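Local coordinates for Mlr6093 protein (Mesorhizobium loti, PDB 2QJ8), which probably acts as a zinc-dependent hydrolase of the succinylglutamate desuccinylase/aspartoacylase family, cleaving amide or ester bonds, at residues F10-P15 against V37-R42; P46-T51 against I229-V234; D102-N107 against D115-E120; I154-A159 against L181-E186; P270-M275 against S306-I311. All blocks are in the same frame, centred on the assembly; numbering follows the deposited sequence. Where two conformers were deposited one is given.

Contact 1 of 5, residues F10-P15 against V37-R42; sequences FDLDTP and VFSCNR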
# COMPACT_ATOMS: atom_id res chain seq x y z
N PHE A 10 24.51 -1.03 25.84
CA PHE A 10 24.31 -1.95 26.93
C PHE A 10 25.11 -3.22 26.63
O PHE A 10 25.60 -3.41 25.53
CB PHE A 10 22.81 -2.25 27.09
CG PHE A 10 22.20 -2.99 25.89
CD1 PHE A 10 21.84 -2.31 24.75
CD2 PHE A 10 21.98 -4.36 25.93
CE1 PHE A 10 21.28 -2.97 23.68
CE2 PHE A 10 21.44 -5.03 24.85
CZ PHE A 10 21.09 -4.34 23.72
N ASP A 11 25.19 -4.09 27.62
CA ASP A 11 25.91 -5.32 27.55
C ASP A 11 24.96 -6.47 27.18
O ASP A 11 24.00 -6.70 27.90
CB ASP A 11 26.54 -5.55 28.93
CG ASP A 11 27.35 -6.83 29.02
OD1 ASP A 11 27.65 -7.48 27.99
OD2 ASP A 11 27.71 -7.17 30.15
N LEU A 12 25.24 -7.16 26.07
CA LEU A 12 24.46 -8.35 25.62
C LEU A 12 24.51 -9.51 26.62
O LEU A 12 23.56 -10.28 26.70
CB LEU A 12 24.91 -8.86 24.25
CG LEU A 12 24.63 -8.01 23.01
CD1 LEU A 12 25.41 -8.53 21.76
CD2 LEU A 12 23.15 -7.95 22.78
N ASP A 13 25.60 -9.60 27.39
CA ASP A 13 25.79 -10.64 28.39
C ASP A 13 25.01 -10.40 29.67
O ASP A 13 25.07 -11.23 30.55
CB ASP A 13 27.28 -10.83 28.73
CG ASP A 13 28.10 -11.32 27.55
OD1 ASP A 13 27.52 -11.75 26.53
OD2 ASP A 13 29.35 -11.28 27.64
N THR A 14 24.35 -9.25 29.81
CA THR A 14 23.52 -8.98 30.95
C THR A 14 22.38 -10.00 30.99
O THR A 14 21.68 -10.17 29.98
CB THR A 14 22.90 -7.57 30.88
OG1 THR A 14 23.92 -6.58 31.02
CG2 THR A 14 21.95 -7.35 31.97
N PRO A 15 22.20 -10.71 32.13
CA PRO A 15 21.09 -11.65 32.20
C PRO A 15 19.73 -10.98 32.13
O PRO A 15 19.57 -9.84 32.56
CB PRO A 15 21.31 -12.35 33.56
CG PRO A 15 22.14 -11.43 34.35
CD PRO A 15 22.99 -10.71 33.38
N VAL A 37 17.40 -1.34 20.31
CA VAL A 37 17.65 -2.76 20.32
C VAL A 37 17.09 -3.34 21.63
O VAL A 37 17.16 -2.72 22.70
CB VAL A 37 19.19 -3.06 20.23
CG1 VAL A 37 19.48 -4.57 20.37
CG2 VAL A 37 19.75 -2.53 18.93
N PHE A 38 16.50 -4.51 21.51
CA PHE A 38 15.99 -5.29 22.61
C PHE A 38 16.82 -6.57 22.66
O PHE A 38 17.16 -7.12 21.60
CB PHE A 38 14.53 -5.63 22.36
CG PHE A 38 14.01 -6.80 23.14
CD1 PHE A 38 13.41 -6.61 24.37
CD2 PHE A 38 14.05 -8.09 22.60
CE1 PHE A 38 12.89 -7.69 25.07
CE2 PHE A 38 13.54 -9.16 23.29
CZ PHE A 38 12.96 -8.97 24.52
N SER A 39 17.17 -7.04 23.85
CA SER A 39 17.83 -8.33 23.99
C SER A 39 17.28 -9.08 25.22
O SER A 39 17.10 -8.48 26.27
CB SER A 39 19.34 -8.16 24.03
OG SER A 39 19.96 -9.42 24.15
N CYS A 40 16.94 -10.36 25.05
CA CYS A 40 16.44 -11.20 26.15
C CYS A 40 17.41 -12.37 26.27
O CYS A 40 17.48 -13.20 25.41
CB CYS A 40 15.02 -11.66 25.91
SG CYS A 40 14.24 -12.51 27.34
N ASN A 41 18.19 -12.36 27.34
CA ASN A 41 19.19 -13.36 27.60
C ASN A 41 18.71 -14.31 28.70
O ASN A 41 18.69 -13.93 29.85
CB ASN A 41 20.46 -12.63 28.02
CG ASN A 41 21.64 -13.54 28.26
OD1 ASN A 41 21.53 -14.76 28.31
ND2 ASN A 41 22.79 -12.93 28.41
N ARG A 42 18.35 -15.54 28.31
CA ARG A 42 17.92 -16.58 29.24
C ARG A 42 18.95 -17.73 29.35
O ARG A 42 18.58 -18.88 29.47
CB ARG A 42 16.54 -17.11 28.85
CG ARG A 42 15.43 -16.11 28.83
CD ARG A 42 15.27 -15.45 30.18
NE ARG A 42 14.08 -14.62 30.27
CZ ARG A 42 13.86 -13.69 31.21
NH1 ARG A 42 14.75 -13.42 32.16
NH2 ARG A 42 12.74 -13.00 31.18

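Contact 2 of 5, residues P46-T51 against I229-V234; sequences PSLLIT and IALGLV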
# COMPACT_ATOMS: atom_id res chain seq x y z
N PRO A 46 19.83 -21.58 21.96
CA PRO A 46 19.95 -20.97 20.64
C PRO A 46 20.07 -19.45 20.63
O PRO A 46 19.59 -18.79 21.55
CB PRO A 46 18.64 -21.39 19.96
CG PRO A 46 18.24 -22.61 20.69
CD PRO A 46 18.58 -22.33 22.07
N SER A 47 20.74 -18.91 19.61
CA SER A 47 20.92 -17.47 19.46
C SER A 47 20.21 -17.04 18.17
O SER A 47 20.34 -17.68 17.14
CB SER A 47 22.39 -17.11 19.37
OG SER A 47 22.98 -17.84 18.32
N LEU A 48 19.51 -15.92 18.24
CA LEU A 48 18.69 -15.41 17.15
C LEU A 48 18.65 -13.90 17.08
O LEU A 48 18.50 -13.25 18.11
CB LEU A 48 17.24 -15.90 17.37
CG LEU A 48 16.18 -15.44 16.34
CD1 LEU A 48 16.45 -16.06 14.97
CD2 LEU A 48 14.76 -15.71 16.82
N LEU A 49 18.79 -13.36 15.88
CA LEU A 49 18.57 -11.95 15.63
C LEU A 49 17.30 -11.86 14.80
O LEU A 49 17.18 -12.57 13.81
CB LEU A 49 19.70 -11.33 14.82
CG LEU A 49 19.51 -9.89 14.31
CD1 LEU A 49 19.35 -8.86 15.47
CD2 LEU A 49 20.72 -9.57 13.44
N ILE A 50 16.41 -10.96 15.17
CA ILE A 50 15.22 -10.62 14.41
C ILE A 50 15.29 -9.16 13.97
O ILE A 50 15.38 -8.25 14.80
CB ILE A 50 13.91 -10.84 15.23
CG1 ILE A 50 13.93 -12.20 15.91
CG2 ILE A 50 12.67 -10.65 14.32
CD1 ILE A 50 12.62 -12.57 16.52
N THR A 51 15.20 -8.94 12.66
CA THR A 51 15.27 -7.62 12.08
C THR A 51 13.96 -7.24 11.35
O THR A 51 13.30 -8.08 10.76
CB THR A 51 16.45 -7.48 11.09
OG1 THR A 51 16.36 -8.44 10.03
CG2 THR A 51 17.80 -7.64 11.77
N ILE A 229 9.33 -21.88 18.42
CA ILE A 229 9.18 -23.20 19.00
C ILE A 229 10.11 -24.18 18.28
O ILE A 229 10.91 -24.84 18.92
CB ILE A 229 7.72 -23.70 18.93
CG1 ILE A 229 6.82 -22.89 19.87
CG2 ILE A 229 7.63 -25.18 19.33
CD1 ILE A 229 5.34 -23.11 19.62
N ALA A 230 10.05 -24.20 16.95
CA ALA A 230 10.93 -25.05 16.14
C ALA A 230 12.44 -24.80 16.39
O ALA A 230 13.26 -25.68 16.23
CB ALA A 230 10.61 -24.88 14.65
N LEU A 231 12.79 -23.58 16.78
CA LEU A 231 14.19 -23.25 17.10
C LEU A 231 14.56 -23.59 18.56
O LEU A 231 15.70 -23.40 18.93
CB LEU A 231 14.44 -21.77 16.81
CG LEU A 231 14.44 -21.37 15.34
CD1 LEU A 231 14.24 -19.90 15.23
CD2 LEU A 231 15.73 -21.84 14.65
N GLY A 232 13.61 -24.07 19.37
CA GLY A 232 13.85 -24.37 20.76
C GLY A 232 13.96 -23.18 21.70
O GLY A 232 14.49 -23.34 22.80
N LEU A 233 13.44 -22.02 21.30
CA LEU A 233 13.53 -20.80 22.11
C LEU A 233 12.29 -20.50 22.94
O LEU A 233 12.38 -19.82 23.93
CB LEU A 233 13.84 -19.62 21.21
CG LEU A 233 15.27 -19.56 20.67
CD1 LEU A 233 15.37 -18.66 19.44
CD2 LEU A 233 16.25 -19.11 21.76
N VAL A 234 11.14 -20.99 22.50
CA VAL A 234 9.86 -20.82 23.17
C VAL A 234 9.27 -22.22 23.26
O VAL A 234 9.38 -23.01 22.32
CB VAL A 234 9.00 -19.83 22.35
CG1 VAL A 234 7.58 -19.78 22.81
CG2 VAL A 234 9.64 -18.43 22.40

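Contact 3 of 5, residues D102-N107 against D115-E120; sequences DGKNLN and DGSVSE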
# COMPACT_ATOMS: atom_id res chain seq x y z
N ASP A 102 21.53 8.29 1.01
CA ASP A 102 22.46 7.75 -0.00
C ASP A 102 21.81 6.98 -1.16
O ASP A 102 22.51 6.58 -2.08
CB ASP A 102 23.58 6.91 0.67
CG ASP A 102 23.08 5.70 1.42
OD1 ASP A 102 21.88 5.48 1.49
OD2 ASP A 102 23.92 4.99 2.00
N GLY A 103 20.50 6.75 -1.09
CA GLY A 103 19.76 6.02 -2.12
C GLY A 103 19.96 4.51 -2.12
O GLY A 103 19.39 3.83 -2.97
N LYS A 104 20.70 3.97 -1.13
CA LYS A 104 21.06 2.56 -1.12
C LYS A 104 20.08 1.70 -0.36
O LYS A 104 19.46 2.11 0.63
CB LYS A 104 22.49 2.34 -0.58
CG LYS A 104 23.57 3.16 -1.31
CD LYS A 104 25.00 2.99 -0.75
CE LYS A 104 25.96 3.84 -1.57
NZ LYS A 104 27.33 3.96 -0.98
N ASN A 105 19.94 0.49 -0.86
CA ASN A 105 19.15 -0.58 -0.24
C ASN A 105 20.11 -1.20 0.74
O ASN A 105 21.11 -1.82 0.37
CB ASN A 105 18.67 -1.54 -1.32
CG ASN A 105 17.96 -2.78 -0.78
OD1 ASN A 105 17.86 -3.04 0.42
ND2 ASN A 105 17.40 -3.53 -1.71
N LEU A 106 19.82 -0.94 2.01
CA LEU A 106 20.62 -1.36 3.15
C LEU A 106 20.99 -2.85 3.16
O LEU A 106 22.11 -3.23 3.51
CB LEU A 106 19.88 -0.96 4.45
CG LEU A 106 20.43 -1.39 5.81
CD1 LEU A 106 21.82 -0.83 5.97
CD2 LEU A 106 19.51 -0.93 6.95
N ASN A 107 20.02 -3.67 2.77
CA ASN A 107 20.20 -5.11 2.68
C ASN A 107 21.25 -5.50 1.64
O ASN A 107 22.15 -6.29 1.98
CB ASN A 107 18.84 -5.78 2.39
CG ASN A 107 18.91 -7.30 2.43
OD1 ASN A 107 19.43 -7.94 1.51
ND2 ASN A 107 18.32 -7.89 3.46
N ASP A 115 33.64 3.54 7.14
CA ASP A 115 33.87 4.85 6.54
C ASP A 115 33.10 5.06 5.21
O ASP A 115 33.50 5.89 4.40
CB ASP A 115 35.37 5.08 6.38
CG ASP A 115 36.07 4.03 5.51
OD1 ASP A 115 35.47 2.96 5.21
OD2 ASP A 115 37.25 4.26 5.17
N GLY A 116 32.00 4.34 5.00
CA GLY A 116 31.20 4.47 3.78
C GLY A 116 30.03 5.39 4.04
O GLY A 116 29.98 6.06 5.07
N SER A 117 29.08 5.43 3.12
CA SER A 117 27.87 6.24 3.27
C SER A 117 26.96 5.70 4.42
O SER A 117 27.22 4.62 4.95
CB SER A 117 27.11 6.20 1.95
OG SER A 117 26.72 4.87 1.74
N VAL A 118 25.88 6.40 4.77
CA VAL A 118 25.04 6.00 5.94
C VAL A 118 24.57 4.54 5.89
O VAL A 118 24.72 3.84 6.87
CB VAL A 118 23.86 6.98 6.26
CG1 VAL A 118 22.78 6.98 5.16
CG2 VAL A 118 23.25 6.64 7.63
N SER A 119 24.05 4.07 4.75
CA SER A 119 23.60 2.66 4.62
C SER A 119 24.71 1.65 4.93
O SER A 119 24.48 0.65 5.62
CB SER A 119 23.04 2.37 3.23
OG SER A 119 22.06 3.32 2.90
N GLU A 120 25.91 1.96 4.45
CA GLU A 120 27.11 1.15 4.66
C GLU A 120 27.57 1.13 6.12
O GLU A 120 28.04 0.09 6.60
CB GLU A 120 28.25 1.64 3.77
CG GLU A 120 27.94 1.66 2.28
CD GLU A 120 29.11 2.17 1.51
OE1 GLU A 120 30.01 1.37 1.21
OE2 GLU A 120 29.11 3.37 1.18

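Contact 4 of 5, residues I154-A159 against L181-E186; sequences ISHPIA and LWEHNE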
# COMPACT_ATOMS: atom_id res chain seq x y z
N ILE A 154 10.18 -17.26 1.66
CA ILE A 154 10.77 -17.55 0.34
C ILE A 154 12.17 -18.08 0.62
O ILE A 154 12.97 -17.41 1.28
CB ILE A 154 10.91 -16.30 -0.58
CG1 ILE A 154 9.54 -15.69 -0.87
CG2 ILE A 154 11.63 -16.67 -1.92
CD1 ILE A 154 9.62 -14.44 -1.72
N SER A 155 12.42 -19.31 0.16
CA SER A 155 13.65 -20.05 0.31
C SER A 155 14.38 -20.03 -1.02
O SER A 155 13.83 -20.50 -2.03
CB SER A 155 13.35 -21.53 0.65
OG SER A 155 12.72 -21.70 1.91
N HIS A 156 15.58 -19.49 -1.04
CA HIS A 156 16.40 -19.45 -2.24
C HIS A 156 17.29 -20.72 -2.31
O HIS A 156 18.02 -21.00 -1.35
CB HIS A 156 17.25 -18.17 -2.22
CG HIS A 156 17.97 -17.92 -3.51
ND1 HIS A 156 18.97 -18.74 -3.98
CD2 HIS A 156 17.83 -16.93 -4.42
CE1 HIS A 156 19.42 -18.27 -5.12
NE2 HIS A 156 18.75 -17.17 -5.41
N PRO A 157 17.19 -21.54 -3.38
CA PRO A 157 18.05 -22.70 -3.53
C PRO A 157 19.55 -22.40 -3.50
O PRO A 157 20.00 -21.41 -4.08
CB PRO A 157 17.66 -23.25 -4.90
CG PRO A 157 16.28 -22.84 -5.06
CD PRO A 157 16.18 -21.50 -4.46
N ILE A 158 20.30 -23.22 -2.76
CA ILE A 158 21.76 -23.10 -2.64
C ILE A 158 22.42 -24.48 -2.82
O ILE A 158 21.77 -25.52 -2.60
CB ILE A 158 22.19 -22.40 -1.33
CG1 ILE A 158 21.82 -23.22 -0.08
CG2 ILE A 158 21.56 -20.96 -1.29
CD1 ILE A 158 22.47 -22.73 1.19
N ALA A 159 23.69 -24.47 -3.23
CA ALA A 159 24.44 -25.69 -3.53
C ALA A 159 24.79 -26.55 -2.33
O ALA A 159 24.95 -27.77 -2.50
CB ALA A 159 25.71 -25.37 -4.35
N LEU A 181 9.89 -21.98 -2.88
CA LEU A 181 11.23 -22.22 -3.39
C LEU A 181 11.37 -21.32 -4.62
O LEU A 181 10.58 -21.39 -5.56
CB LEU A 181 11.47 -23.69 -3.75
CG LEU A 181 11.23 -24.77 -2.69
CD1 LEU A 181 11.91 -26.05 -3.16
CD2 LEU A 181 11.75 -24.39 -1.33
N TRP A 182 12.36 -20.44 -4.61
CA TRP A 182 12.54 -19.49 -5.69
C TRP A 182 13.99 -19.01 -5.81
O TRP A 182 14.50 -18.34 -4.93
CB TRP A 182 11.59 -18.30 -5.47
CG TRP A 182 11.61 -17.24 -6.56
CD1 TRP A 182 12.08 -17.38 -7.85
CD2 TRP A 182 11.02 -15.94 -6.50
NE1 TRP A 182 11.89 -16.22 -8.55
CE2 TRP A 182 11.23 -15.32 -7.75
CE3 TRP A 182 10.35 -15.23 -5.50
CZ2 TRP A 182 10.81 -14.01 -8.03
CZ3 TRP A 182 9.92 -13.93 -5.78
CH2 TRP A 182 10.17 -13.34 -7.03
N GLU A 183 14.60 -19.31 -6.96
CA GLU A 183 15.97 -18.95 -7.26
C GLU A 183 15.96 -17.59 -7.93
O GLU A 183 16.22 -17.46 -9.12
CB GLU A 183 16.60 -20.06 -8.10
CG GLU A 183 18.08 -19.93 -8.30
CD GLU A 183 18.74 -21.16 -8.95
OE1 GLU A 183 18.17 -22.29 -8.96
OE2 GLU A 183 19.86 -21.00 -9.44
N HIS A 184 15.69 -16.56 -7.13
CA HIS A 184 15.58 -15.18 -7.63
C HIS A 184 16.91 -14.46 -7.90
O HIS A 184 16.95 -13.47 -8.63
CB HIS A 184 14.67 -14.31 -6.73
CG HIS A 184 15.01 -14.35 -5.26
ND1 HIS A 184 16.06 -13.64 -4.72
CD2 HIS A 184 14.41 -14.98 -4.23
CE1 HIS A 184 16.10 -13.85 -3.42
NE2 HIS A 184 15.11 -14.66 -3.09
N ASN A 185 18.00 -14.97 -7.33
CA ASN A 185 19.34 -14.41 -7.44
C ASN A 185 19.52 -12.94 -6.99
O ASN A 185 20.46 -12.26 -7.38
CB ASN A 185 19.91 -14.68 -8.85
CG ASN A 185 20.16 -16.17 -9.11
OD1 ASN A 185 19.72 -16.71 -10.14
ND2 ASN A 185 20.85 -16.84 -8.18
N GLU A 186 18.63 -12.52 -6.09
CA GLU A 186 18.62 -11.20 -5.45
C GLU A 186 19.22 -11.44 -4.06
O GLU A 186 18.56 -11.25 -3.02
CB GLU A 186 17.18 -10.66 -5.36

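Contact 5 of 5, residues P270-M275 against S306-I311; sequences PRCSVM and STVFAI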
# COMPACT_ATOMS: atom_id res chain seq x y z
N PRO A 270 -4.79 -5.70 -11.76
CA PRO A 270 -4.85 -7.12 -11.43
C PRO A 270 -6.25 -7.73 -11.73
O PRO A 270 -7.26 -7.05 -11.62
CB PRO A 270 -4.57 -7.14 -9.93
CG PRO A 270 -4.96 -5.81 -9.44
CD PRO A 270 -4.65 -4.87 -10.56
N ARG A 271 -6.25 -8.98 -12.16
CA ARG A 271 -7.48 -9.73 -12.46
C ARG A 271 -7.55 -11.06 -11.65
O ARG A 271 -8.28 -11.97 -12.00
CB ARG A 271 -7.58 -9.92 -13.97
CG ARG A 271 -7.94 -8.65 -14.76
CD ARG A 271 -9.46 -8.38 -14.67
NE ARG A 271 -9.91 -7.15 -15.31
CZ ARG A 271 -10.15 -6.97 -16.62
NH1 ARG A 271 -9.96 -7.94 -17.52
NH2 ARG A 271 -10.56 -5.77 -17.04
N CYS A 272 -6.80 -11.15 -10.54
CA CYS A 272 -6.81 -12.31 -9.67
C CYS A 272 -6.22 -11.90 -8.34
O CYS A 272 -5.56 -10.85 -8.24
CB CYS A 272 -6.05 -13.50 -10.30
SG CYS A 272 -4.34 -13.16 -10.56
N SER A 273 -6.48 -12.69 -7.31
CA SER A 273 -6.04 -12.42 -5.94
C SER A 273 -5.02 -13.43 -5.46
O SER A 273 -4.94 -14.51 -6.01
CB SER A 273 -7.24 -12.47 -5.01
OG SER A 273 -8.14 -11.41 -5.30
N VAL A 274 -4.26 -13.07 -4.42
CA VAL A 274 -3.29 -14.00 -3.83
C VAL A 274 -4.04 -15.27 -3.40
O VAL A 274 -5.15 -15.17 -2.94
CB VAL A 274 -2.49 -13.35 -2.68
CG1 VAL A 274 -1.74 -14.40 -1.88
CG2 VAL A 274 -1.53 -12.28 -3.25
N MSE A 275 -3.43 -16.43 -3.65
CA MSE A 275 -3.98 -17.78 -3.38
C MSE A 275 -4.93 -18.34 -4.43
O MSE A 275 -5.28 -19.52 -4.34
CB MSE A 275 -4.58 -17.94 -1.96
CG MSE A 275 -3.64 -17.52 -0.81
SE MSE A 275 -1.89 -18.38 -0.85
CE MSE A 275 -2.45 -20.23 -0.60
N SER A 306 -1.25 -22.80 -12.10
CA SER A 306 -0.46 -22.37 -10.97
C SER A 306 -1.30 -21.61 -9.95
O SER A 306 -2.50 -21.39 -10.18
CB SER A 306 0.68 -21.49 -11.49
OG SER A 306 0.20 -20.60 -12.49
N THR A 307 -0.68 -21.28 -8.81
CA THR A 307 -1.30 -20.49 -7.74
C THR A 307 -0.72 -19.11 -7.76
O THR A 307 0.45 -18.93 -8.05
CB THR A 307 -1.08 -21.15 -6.35
OG1 THR A 307 -1.67 -22.45 -6.36
CG2 THR A 307 -1.73 -20.35 -5.23
N VAL A 308 -1.54 -18.11 -7.47
CA VAL A 308 -1.06 -16.73 -7.37
C VAL A 308 -0.37 -16.55 -6.03
O VAL A 308 -1.00 -16.60 -4.99
CB VAL A 308 -2.16 -15.66 -7.52
CG1 VAL A 308 -1.53 -14.25 -7.36
CG2 VAL A 308 -2.88 -15.81 -8.88
N PHE A 309 0.94 -16.34 -6.07
CA PHE A 309 1.72 -16.13 -4.88
C PHE A 309 1.76 -14.65 -4.59
O PHE A 309 1.57 -14.25 -3.47
CB PHE A 309 3.14 -16.69 -5.01
CG PHE A 309 4.07 -16.20 -3.92
CD1 PHE A 309 4.02 -16.76 -2.66
CD2 PHE A 309 4.97 -15.15 -4.15
CE1 PHE A 309 4.85 -16.32 -1.66
CE2 PHE A 309 5.79 -14.68 -3.14
CZ PHE A 309 5.73 -15.29 -1.89
N ALA A 310 2.02 -13.83 -5.62
CA ALA A 310 2.08 -12.39 -5.47
C ALA A 310 1.56 -11.72 -6.73
O ALA A 310 1.71 -12.26 -7.83
CB ALA A 310 3.53 -11.95 -5.18
N ILE A 311 0.93 -10.56 -6.56
CA ILE A 311 0.38 -9.80 -7.69
C ILE A 311 0.38 -8.31 -7.33
O ILE A 311 0.12 -7.96 -6.18
CB ILE A 311 -1.02 -10.30 -8.11
CG1 ILE A 311 -1.42 -9.67 -9.47
CG2 ILE A 311 -2.06 -10.09 -6.98
CD1 ILE A 311 -2.60 -10.24 -10.11

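Contact 1 of 5, residues F10-P15 against V37-R42
The carboxamide of N41 rises from strand 33-42 into the turn made by D11-T14 and offers its ND2 to two carbonyl oxygens. The firmer bond joins N41 ND2 to L12 O over 3.2 Å; it meets a lone pair in the carbonyl plane, although the oxygen stands 31° out of the amide plane of N41. The other, from N41 ND2 to T14 O at 3.4 Å, is weak. With CG anti to the backbone N (chi1 -177°), the amide is carried off the strand toward the turn, and its OD1 accepts from the backbone N of G43, which helps fix its rotation. A leucine in place of N41 would probably leave L12 O and T14 O without this donor and weaken the tie of the turn to the strand end.

F10 presents a ring edge: its CZ lies 3.7 Å from V37 CG1, the two side chains crossing at about a right angle, and its CE2 lies 3.9 Å from S39 CB. L12 adds its CD2, 3.8 Å from S39 OG. Behind this shell, a type I turn shapes the loop. D11 O takes T14 N and T14 OG1 from the same face of its plane, while D11 OD1 accepts from D13 N at 3.0 Å in an Asx turn. D13 is also salt-bridged to R80.

The loop links strand 7-8 to strand 16-24 and covers one side of strand 33-42, which is paired antiparallel with both 16-24 and 79-84. From the other side of that strand, F38 packs on L293 of the second subunit.

Contact 2 of 5, residues P46-T51 against I229-V234
The only ring here is the puckered pyrrolidine of P46: the methyl CD2 of L233 lies over one face, 3.8 Å from P46 CB, and the carbonyl oxygen of L231 comes at its edge, with L231 O 3.2 Å from P46 CG. The P46 and L233 side chains run past each other in opposite directions, so the leucine methyl also reaches the proline backbone, L233 CD2 standing 3.4 Å from P46 O.

L233 therefore works with both of its branches. CD2 serves the proline, whereas L233 CD1 lies against L48 CB at 3.9 Å, where the two leucines cross obliquely. Its CG is anti to the carbonyl carbon (chi1 -73°), which directs the fork at the strand. L48 also reaches L231 at a looser distance, 4.4 Å between their CD1 atoms. The contact across the segments is thus mainly apolar.

What sets L231 and L233 in place is the end of helix 218-230. G232 closes it in a Schellman motif, its positive phi turning the chain back; the bond from G232 N to I229 O is 2.8 Å long.

P46 leads into strand 47-52, which runs parallel to and between strands 79-84 and 136-144. The chain leaving helix 218-230 thus packs against the start of a central strand of the catalytic domain, and V234, just beyond, rests on W71 and L72 of helix 60-75.

Contact 3 of 5, residues D102-N107 against D115-E120
L106 and S119 bring their CA atoms within 5.2 Å, and those of D102 and S117 lie farther apart, at 6.5 Å, as an irregular loop passes the first turn of helix 118-129. The carboxylate of D102 carries the contact. Its OD2 accepts the backbone N-H of S119 (S119 N to D102 OD2, 2.9 Å), met from 35° above the carboxylate plane. The hydroxyl of S119 lies within hydrogen-bonding distance of both oxygens, 2.6 Å from S119 OG to D102 OD1, and that of S117 comes within 2.8 Å of D102 OD2 from its OG. S119 OG is also hydrogen-bonded to T99 OG1, and S117 OG lies close to E120 OE2.

D102 is itself positioned by an Asx turn, in which K104 N donates to D102 OD1 over 3.2 Å, and by CG lying between the backbone N and the carbonyl carbon (chi1 62°). An alanine here would probably leave S119 N and K104 N without their acceptor and the S117 and S119 hydroxyls without the carboxylate between them.

K104, its chain extended, passes across E120 at a slant to form a salt bridge, with K104 NZ 2.9 Å from E120 OE2, although the hydrogen bond within it is weak. That same E120 oxygen accepts the backbone N of S117, the N-cap residue. L106 closes the other end, its CD1 pressed 3.1 Å from S119 O.

The loop lies between helices 89-94 and 118-129. L106 continues onto I122 and A123 of the latter, D29 holds V118 N at its start, and N105 is hydrogen-bonded to N54.

Contact 4 of 5, residues I154-A159 against L181-E186
H156 drives one edge of its imidazole into the face of H184, so that two histidines meet T-shaped, with ring planes 84° apart and centroids 4.8 Å apart. The leading atom is H156 CD2, centred over the H184 ring. Having CG anti to the backbone N (chi1 -171°) brings the H156 ring to segment 181-186, where H156 NE2 accepts from N185 N, 3.0 Å away and nearly in the ring plane; H156 ND1 turns back to its own segment and donates to P157 O at 2.9 Å. One face receives E183 CA in a CH-pi contact, 4.0 Å from the ring centroid. The imidazole is thus held at its edge, from above a face and by hydrogen bonds at two points.

I154 and W182 lie side by side, pointing the same way. I154 CG2 reaches W182 CB at 3.9 Å, its CD1 nears the edge of the indole, and the same CG2 also stands at the edge of the H184 ring. H184 in turn places its CB over a face of that indole, whose NE1 is bonded to Q259. P157 CD packs against the backbone carbon of W182 (P157 CD to W182 C, 3.6 Å).

The backbones join through W182 N to S155 O, 3.0 Å, supported by a CA-H...O contact from L181. The touching parts, 154-157 and 181-185, run 73° apart end to end, and E183 is the centre of an inverse gamma turn. Strands 152-155 and 178-182, linked through helix 161-172, make this a beta-alpha-beta crossover.

Contact 5 of 5, residues P270-M275 against S306-I311
V308 and I311 both point from strand 306-312 toward the loop 270-275, on the two sides of a classic beta bulge in which F309 and A310 together face I325 of strand 322-329. The bulge lets two residues three apart present their side chains to the same partner. Between them stands C272, its SG 3.5 Å from V308 CG2 and 3.4 Å from I311 CD1. This sulfur is placed by a first torsion that sets SG between the backbone N and the carbonyl carbon (chi1 62°). I311 is extended, with CG1 anti to its own nitrogen, and its far methyl reaches on to the proline ring, I311 CD1 lying 3.7 Å from P270 CB.

V308 turns a broader flank to the loop backbone: V308 CB comes within 3.4 Å of S273 O, and the CB of S273 points away. V274 answers with both methyls, CG1 3.7 Å from F309 O, and lies near A150 as well. T307 CG2 closes the end by resting 3.8 Å from M275 O. The CB of M275, a selenomethionine, points away from the strand, and its side chain touches A150 and V178.

The loop connects strands 266-270 and 277-278, the first in a four-stranded antiparallel sheet and the second paired antiparallel with 306-312; C272 and I311 also touch V284 of the four-stranded sheet. The two segments run roughly antiparallel, 141° apart, and a single hydrogen bond ties them: M275 N to V308 O, 2.8 Å and nearly straight at 168°, with the donor in the carbonyl plane.

How the contacts relate
Along the chain, contact 1 comes first and closes just before contact 2 opens, strand 33-42 leading directly to strand 47-52. Contact 2 then spans 177 residues and encloses contacts 3 and 4, while contact 5 follows after it. Contacts 1, 2, 4 and 5 reach strands of the same extended, branched set of paired strands; contact 3 lies in a loop and at a helix start, its nearest atoms about 6 Å from contact 4. In space, contacts 1 and 5 lie on opposite sides of the chain's centre, their centres 42 Å apart. Contacts 4 and 5 touch, through I154 CG1 and F309 CZ at 4.0 Å, so the C-terminal strands pack directly on the catalytic domain.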